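Side-chain contacts in endo-b-1,4-glucanase (Nasutitermes takasagoensis, PDB 1KS8), which probably hydrolyses internal beta-1,4-glucosidic linkages in cellulose, lichenin and cereal beta-D-glucans, as a family 9 glycosyl hydrolase: residues Q183-A188 against V216-W221; A161-F166 against Y223-D228; Q289-P292 against L296-D299. One frame throughout, in Å; residues are numbered along the deposited sequence.

Contact 1: residues Q183-A188 against V216-W221; sequences QLFDFA and VWAAAW
In the (alpha/alpha)6 barrel of this enzyme, one aromatic side chain spans the space between two helices: Phe185, on helix 171-190, meets the paired alanines Ala218 and Ala219 of helix 212-226. With CG anti to the backbone N (chi1 175°), the ring is carried away from its own helix toward the neighbour, and the work of touching falls to one side of the ring and its far end. CD1 rests 3.6 Å from the Ala218 CB. Further out, CE1 comes within 3.8 Å of the Ala219 backbone N, while CZ lies 3.9 Å from the Ala219 CB. The ring therefore meets two successive residues obliquely, one methyl pointing at it and the next set to one side, and the side chains meet by apolar packing alone. Such a large-to-small fit is a worked case of how an all-helical barrel is packed: the two segments run roughly antiparallel, and the alanines let the aromatic ring approach the backbone of the opposing helix. The nearest CA atoms, those of Phe185 and Ala218, are 6.7 Å apart. Were Phe185 replaced by an alanine, the methyls of Ala218 and Ala219 would probably lose the ring packed against them and a gap would open between the helices. Helix 229-241 adds to the same packing, with Thr234 touching Phe185 and Ala235 touching Ala219. Elsewhere on helix 212-226, Trp221 NE1 lies 3.1 Å above the ring plane of Trp217, near its rim, and the indole NE1 of Trp217 is hydrogen-bonded to Glu154 OE2. The side chain of Ala218 is about 6 Å from that of Glu214, one turn earlier, a calcium ligand seen in this protein although no calcium is bound here.

Contact 2: residues A161-F166 against Y223-D228; sequences AASIVF and YRATND
Ile164 and Ala225 carry most of this contact, with Arg224 adding the stem of its long side chain. The Ile164 CG1 lies 3.8 Å from the Ala225 CB, and the CA atoms of these two residues, 5.8 Å apart, are the nearest pair of the two segments. Because Ile164 holds CG1 beside its backbone N (chi1 -64°) and continues extended through chi2, its CD1 methyl is pushed past Ala225 onto the aliphatic part of Arg224, 3.6 Å from the Arg224 CG and only slightly further from CD. The two side chains cross at about a right angle, so the isoleucine meets the arginine by one methyl and not along its length. The charged end goes elsewhere: the Arg224 chain stays extended from CG to NE, and its NH2 forms a salt bridge with Asp78. Helix 149-165 and helix 212-226 thus pack near their C-terminal ends, running in broadly the same direction within the (alpha/alpha)6 barrel, and Ile77 of helix 62-78 touches both Ile164 and Arg224. A polar margin borders the apolar patch. Ser163 OG stands 3.5 Å from the Ala225 CB, and its bond to Ala160 O ties it back to its own helix. One water completes the link between the segments, donating to Ser163 OG at 2.9 Å and to Ala225 O at 2.9 Å. Just beyond, helix 212-226 ends in an ST turn, with Asp228 N donating to Thr226 OG1 over 3.1 Å at an N-H...O angle of 154°. Asn227 between them has positive phi, and Asp228 then serves as N-cap of helix 229-241, its OD1 receiving the backbone N of Thr230.

Contact 3: residues Q289-P292 against L296-D299; sequences QKTP and LYID
Lys290 and Leu296 both set CG beside the backbone N, with chi1 of -60° and -76°, and their side chains run together in the same direction. Their backbones form a single beta bridge, where the loop between helices 271-286 and 303-319 turns back on itself, and the bridged CA atoms of Lys290 and Leu296 lie 4.4 Å apart. The Lys290 CE is 3.9 Å from the Leu296 CD2, alongside it, before the lysine chain bends at chi4. That bend delivers NZ to three backbone oxygens, those of Leu284, Ile285 and Gln288, so the amine is gripped around the end of helix 271-286 while its methylenes cover the leucine. The CB of Tyr297 points toward 289-292, and Thr291 CG2 comes up to the ring obliquely, 4.3 Å from the Tyr297 CD2. The hydroxyl of Thr291 is engaged by Asp399 and by the backbone N of Leu295. Across the turn the backbone bond is nearly straight: Tyr297 N donates to Gln289 O over 2.8 Å at an N-H...O angle of 168°.

Contacts 1 and 2 belong to one packing system, because both use helix 212-226: contact 1 joins it to helix 171-190 and contact 2 to helix 149-165, the helix just before that one in the chain. Their centres are 12 Å apart, and Trp221 connects them directly, its CZ3 lying 3.7 Å from the Ala161 CB. Of the two, contact 1 is the one close to the calcium-binding residues Asp213 and Glu214; contact 2 lies away from the annotated sites. Contact 3 is separate, in a loop further along the chain, its centre about 34 Å from that of contact 1 and its nearest atoms about 16 Å away. It too lies away from the predicted catalytic residues Asp403 and Glu412.

Contact 1: residues Q183-A188 against V216-W221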
# COMPACT_ATOMS: atom_id res chain seq x y z
N GLN A 183 -7.30 17.94 -9.85
CA GLN A 183 -8.73 17.78 -10.06
C GLN A 183 -9.36 16.86 -9.02
O GLN A 183 -10.45 17.15 -8.52
CB GLN A 183 -8.99 17.25 -11.47
CG GLN A 183 -8.39 18.12 -12.56
CD GLN A 183 -8.58 17.55 -13.94
OE1 GLN A 183 -8.54 16.33 -14.13
NE2 GLN A 183 -8.76 18.42 -14.93
N LEU A 184 -8.69 15.77 -8.70
CA LEU A 184 -9.23 14.85 -7.70
C LEU A 184 -9.26 15.47 -6.31
O LEU A 184 -10.17 15.19 -5.53
CB LEU A 184 -8.43 13.54 -7.69
CG LEU A 184 -8.84 12.60 -8.83
CD1 LEU A 184 -7.83 11.47 -8.97
CD2 LEU A 184 -10.24 12.05 -8.57
N PHE A 185 -8.29 16.33 -6.00
CA PHE A 185 -8.29 16.98 -4.70
C PHE A 185 -9.48 17.93 -4.62
O PHE A 185 -10.17 17.98 -3.61
CB PHE A 185 -7.02 17.78 -4.45
CG PHE A 185 -7.05 18.55 -3.16
CD1 PHE A 185 -6.99 17.88 -1.94
CD2 PHE A 185 -7.22 19.93 -3.17
CE1 PHE A 185 -7.10 18.58 -0.74
CE2 PHE A 185 -7.33 20.64 -1.97
CZ PHE A 185 -7.28 19.96 -0.75
N ASP A 186 -9.71 18.68 -5.69
CA ASP A 186 -10.83 19.62 -5.73
C ASP A 186 -12.13 18.85 -5.55
O ASP A 186 -13.02 19.28 -4.81
CB ASP A 186 -10.84 20.38 -7.05
CG ASP A 186 -9.84 21.53 -7.07
OD1 ASP A 186 -9.55 22.04 -8.16
OD2 ASP A 186 -9.36 21.92 -5.98
N PHE A 187 -12.24 17.71 -6.22
CA PHE A 187 -13.43 16.87 -6.11
C PHE A 187 -13.60 16.42 -4.66
O PHE A 187 -14.68 16.55 -4.08
CB PHE A 187 -13.28 15.66 -7.05
CG PHE A 187 -14.35 14.61 -6.89
CD1 PHE A 187 -15.68 14.95 -6.67
CD2 PHE A 187 -14.02 13.26 -6.99
CE1 PHE A 187 -16.66 13.97 -6.55
CE2 PHE A 187 -14.99 12.27 -6.87
CZ PHE A 187 -16.32 12.63 -6.65
N ALA A 188 -12.52 15.92 -4.06
CA ALA A 188 -12.55 15.45 -2.68
C ALA A 188 -12.90 16.54 -1.68
O ALA A 188 -13.66 16.32 -0.74
CB ALA A 188 -11.20 14.84 -2.32
N VAL A 216 -6.14 16.53 4.34
CA VAL A 216 -4.89 17.15 4.77
C VAL A 216 -3.71 16.47 4.07
O VAL A 216 -2.78 17.13 3.61
CB VAL A 216 -4.70 17.03 6.30
CG1 VAL A 216 -3.43 17.73 6.72
CG2 VAL A 216 -5.91 17.63 7.02
N TRP A 217 -3.76 15.14 4.02
CA TRP A 217 -2.73 14.32 3.39
C TRP A 217 -2.58 14.71 1.91
O TRP A 217 -1.47 14.96 1.44
CB TRP A 217 -3.14 12.85 3.53
CG TRP A 217 -2.27 11.78 2.92
CD1 TRP A 217 -2.65 10.86 1.98
CD2 TRP A 217 -0.93 11.41 3.31
NE1 TRP A 217 -1.66 9.94 1.77
CE2 TRP A 217 -0.59 10.25 2.58
CE3 TRP A 217 0.00 11.94 4.21
CZ2 TRP A 217 0.64 9.61 2.72
CZ3 TRP A 217 1.23 11.30 4.35
CH2 TRP A 217 1.54 10.15 3.61
N ALA A 218 -3.70 14.78 1.20
CA ALA A 218 -3.70 15.15 -0.21
C ALA A 218 -3.18 16.57 -0.42
O ALA A 218 -2.37 16.82 -1.32
CB ALA A 218 -5.11 15.02 -0.79
N ALA A 219 -3.63 17.50 0.41
CA ALA A 219 -3.20 18.89 0.29
C ALA A 219 -1.69 19.00 0.51
O ALA A 219 -1.01 19.73 -0.20
CB ALA A 219 -3.94 19.76 1.30
N ALA A 220 -1.18 18.28 1.50
CA ALA A 220 0.24 18.31 1.79
C ALA A 220 1.05 17.78 0.61
O ALA A 220 2.06 18.37 0.23
CB ALA A 220 0.54 17.49 3.04
N TRP A 221 0.62 16.67 0.03
CA TRP A 221 1.32 16.10 -1.11
C TRP A 221 1.27 17.02 -2.32
O TRP A 221 2.25 17.15 -3.06
CB TRP A 221 0.76 14.72 -1.47
CG TRP A 221 1.40 13.63 -0.67
CD1 TRP A 221 0.85 12.93 0.37
CD2 TRP A 221 2.74 13.15 -0.80
NE1 TRP A 221 1.77 12.04 0.89
CE2 TRP A 221 2.94 12.16 0.19
CE3 TRP A 221 3.80 13.47 -1.66
CZ2 TRP A 221 4.16 11.49 0.34
CZ3 TRP A 221 5.01 12.80 -1.51
CH2 TRP A 221 5.18 11.82 -0.52

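Contact 2: residues A161-F166 against Y223-D228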
# COMPACT_ATOMS: atom_id res chain seq x y z
N ALA A 161 2.34 12.43 -5.47
CA ALA A 161 3.61 11.82 -5.09
C ALA A 161 4.29 11.24 -6.33
O ALA A 161 5.49 11.41 -6.53
CB ALA A 161 3.38 10.72 -4.05
N ALA A 162 3.50 10.57 -7.17
CA ALA A 162 4.05 9.99 -8.39
C ALA A 162 4.58 11.07 -9.33
O ALA A 162 5.58 10.86 -10.02
CB ALA A 162 2.98 9.16 -9.10
N SER A 163 3.93 12.24 -9.36
CA SER A 163 4.40 13.30 -10.25
C SER A 163 5.81 13.73 -9.87
O SER A 163 6.60 14.13 -10.72
CB SER A 163 3.44 14.51 -10.20
OG SER A 163 3.59 15.27 -9.01
N ILE A 164 6.13 13.63 -8.58
CA ILE A 164 7.47 13.98 -8.10
C ILE A 164 8.45 12.90 -8.56
O ILE A 164 9.54 13.19 -9.04
CB ILE A 164 7.50 14.09 -6.56
CG1 ILE A 164 6.59 15.24 -6.11
CG2 ILE A 164 8.92 14.31 -6.07
CD1 ILE A 164 6.38 15.31 -4.61
N VAL A 165 8.05 11.64 -8.41
CA VAL A 165 8.88 10.52 -8.82
C VAL A 165 9.32 10.63 -10.28
O VAL A 165 10.48 10.37 -10.61
CB VAL A 165 8.13 9.18 -8.62
CG1 VAL A 165 8.90 8.04 -9.29
CG2 VAL A 165 7.96 8.90 -7.14
N PHE A 166 8.39 11.03 -11.14
CA PHE A 166 8.67 11.12 -12.58
C PHE A 166 9.04 12.50 -13.11
O PHE A 166 9.21 12.67 -14.31
CB PHE A 166 7.46 10.58 -13.35
CG PHE A 166 7.23 9.11 -13.15
CD1 PHE A 166 8.01 8.18 -13.81
CD2 PHE A 166 6.25 8.66 -12.26
CE1 PHE A 166 7.84 6.81 -13.60
CE2 PHE A 166 6.07 7.29 -12.04
CZ PHE A 166 6.86 6.37 -12.71
N TYR A 223 1.11 20.23 -2.22
CA TYR A 223 2.02 21.34 -1.96
C TYR A 223 3.44 20.90 -2.31
O TYR A 223 4.18 21.63 -2.97
CB TYR A 223 1.97 21.76 -0.49
CG TYR A 223 3.05 22.76 -0.13
CD1 TYR A 223 3.11 24.01 -0.76
CD2 TYR A 223 4.02 22.46 0.82
CE1 TYR A 223 4.11 24.92 -0.46
CE2 TYR A 223 5.03 23.37 1.13
CZ TYR A 223 5.07 24.60 0.49
OH TYR A 223 6.07 25.50 0.79
N ARG A 224 3.80 19.70 -1.87
CA ARG A 224 5.14 19.18 -2.14
C ARG A 224 5.41 19.06 -3.64
O ARG A 224 6.52 19.30 -4.10
CB ARG A 224 5.31 17.82 -1.47
CG ARG A 224 6.72 17.25 -1.59
CD ARG A 224 6.86 15.93 -0.85
NE ARG A 224 8.26 15.56 -0.73
CZ ARG A 224 8.71 14.60 0.07
NH1 ARG A 224 7.86 13.91 0.82
NH2 ARG A 224 10.01 14.34 0.14
N ALA A 225 4.38 18.68 -4.39
CA ALA A 225 4.51 18.48 -5.84
C ALA A 225 4.40 19.75 -6.69
O ALA A 225 4.80 19.75 -7.85
CB ALA A 225 3.46 17.47 -6.30
N THR A 226 3.87 20.82 -6.11
CA THR A 226 3.69 22.06 -6.87
C THR A 226 4.39 23.29 -6.30
O THR A 226 4.69 24.23 -7.03
CB THR A 226 2.20 22.41 -6.97
OG1 THR A 226 1.68 22.67 -5.66
CG2 THR A 226 1.42 21.27 -7.61
N ASN A 227 4.64 23.27 -4.99
CA ASN A 227 5.28 24.40 -4.31
C ASN A 227 4.27 25.55 -4.30
O ASN A 227 4.63 26.70 -4.07
CB ASN A 227 6.55 24.83 -5.04
CG ASN A 227 7.38 25.81 -4.22
OD1 ASN A 227 8.30 26.45 -4.74
ND2 ASN A 227 7.06 25.93 -2.94
N ASP A 228 3.01 25.21 -4.54
CA ASP A 228 1.93 26.19 -4.56
C ASP A 228 1.45 26.37 -3.12
O ASP A 228 0.77 25.50 -2.57
CB ASP A 228 0.78 25.68 -5.43
CG ASP A 228 -0.24 26.76 -5.73
OD1 ASP A 228 -0.50 27.60 -4.84
OD2 ASP A 228 -0.79 26.76 -6.85
O HOH W 1 5.52 17.34 -9.38

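Contact 3: residues Q289-P292 against L296-D299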
# COMPACT_ATOMS: atom_id res chain seq x y z
N GLN A 289 2.28 -2.45 23.21
CA GLN A 289 2.37 -3.88 23.46
C GLN A 289 3.27 -4.54 22.42
O GLN A 289 3.20 -4.22 21.24
CB GLN A 289 0.99 -4.53 23.41
CG GLN A 289 1.03 -6.04 23.56
CD GLN A 289 -0.34 -6.68 23.61
OE1 GLN A 289 -0.48 -7.90 23.42
NE2 GLN A 289 -1.36 -5.88 23.87
N LYS A 290 4.10 -5.46 22.89
CA LYS A 290 5.01 -6.18 22.01
C LYS A 290 4.94 -7.66 22.34
O LYS A 290 4.53 -8.04 23.43
CB LYS A 290 6.45 -5.69 22.22
CG LYS A 290 6.63 -4.21 21.95
CD LYS A 290 8.01 -3.73 22.35
CE LYS A 290 8.17 -2.24 22.08
NZ LYS A 290 7.21 -1.42 22.89
N THR A 291 5.32 -8.50 21.38
CA THR A 291 5.33 -9.94 21.62
C THR A 291 6.58 -10.18 22.46
O THR A 291 7.45 -9.31 22.54
CB THR A 291 5.46 -10.73 20.31
OG1 THR A 291 6.75 -10.49 19.73
CG2 THR A 291 4.37 -10.32 19.32
N PRO A 292 6.68 -11.35 23.11
CA PRO A 292 7.87 -11.62 23.93
C PRO A 292 9.17 -11.48 23.14
O PRO A 292 10.21 -11.11 23.70
CB PRO A 292 7.62 -13.05 24.41
CG PRO A 292 6.13 -13.09 24.55
CD PRO A 292 5.67 -12.40 23.27
N LEU A 296 6.28 -5.38 17.57
CA LEU A 296 5.21 -4.47 17.97
C LEU A 296 3.90 -5.17 17.65
O LEU A 296 3.71 -5.64 16.53
CB LEU A 296 5.28 -3.17 17.16
CG LEU A 296 6.36 -2.15 17.53
CD1 LEU A 296 6.43 -1.08 16.45
CD2 LEU A 296 6.04 -1.52 18.88
N TYR A 297 3.00 -5.28 18.62
CA TYR A 297 1.72 -5.93 18.38
C TYR A 297 0.64 -4.86 18.49
O TYR A 297 0.12 -4.58 19.57
CB TYR A 297 1.47 -7.06 19.37
CG TYR A 297 0.31 -7.94 18.98
CD1 TYR A 297 -0.99 -7.68 19.43
CD2 TYR A 297 0.49 -9.00 18.09
CE1 TYR A 297 -2.07 -8.45 19.01
CE2 TYR A 297 -0.59 -9.77 17.65
CZ TYR A 297 -1.86 -9.49 18.12
OH TYR A 297 -2.92 -10.25 17.67
N ILE A 298 0.30 -4.29 17.34
CA ILE A 298 -0.68 -3.21 17.26
C ILE A 298 -2.12 -3.68 17.07
O ILE A 298 -3.05 -3.07 17.59
CB ILE A 298 -0.26 -2.24 16.14
CG1 ILE A 298 1.07 -1.58 16.53
CG2 ILE A 298 -1.33 -1.19 15.90
CD1 ILE A 298 1.78 -0.87 15.40
N ASP A 299 -2.30 -4.77 16.33
CA ASP A 299 -3.63 -5.33 16.08
C ASP A 299 -3.47 -6.72 15.50
O ASP A 299 -2.41 -7.06 14.98
CB ASP A 299 -4.41 -4.44 15.11
CG ASP A 299 -5.86 -4.87 14.98
OD1 ASP A 299 -6.56 -4.94 16.02
OD2 ASP A 299 -6.32 -5.12 13.84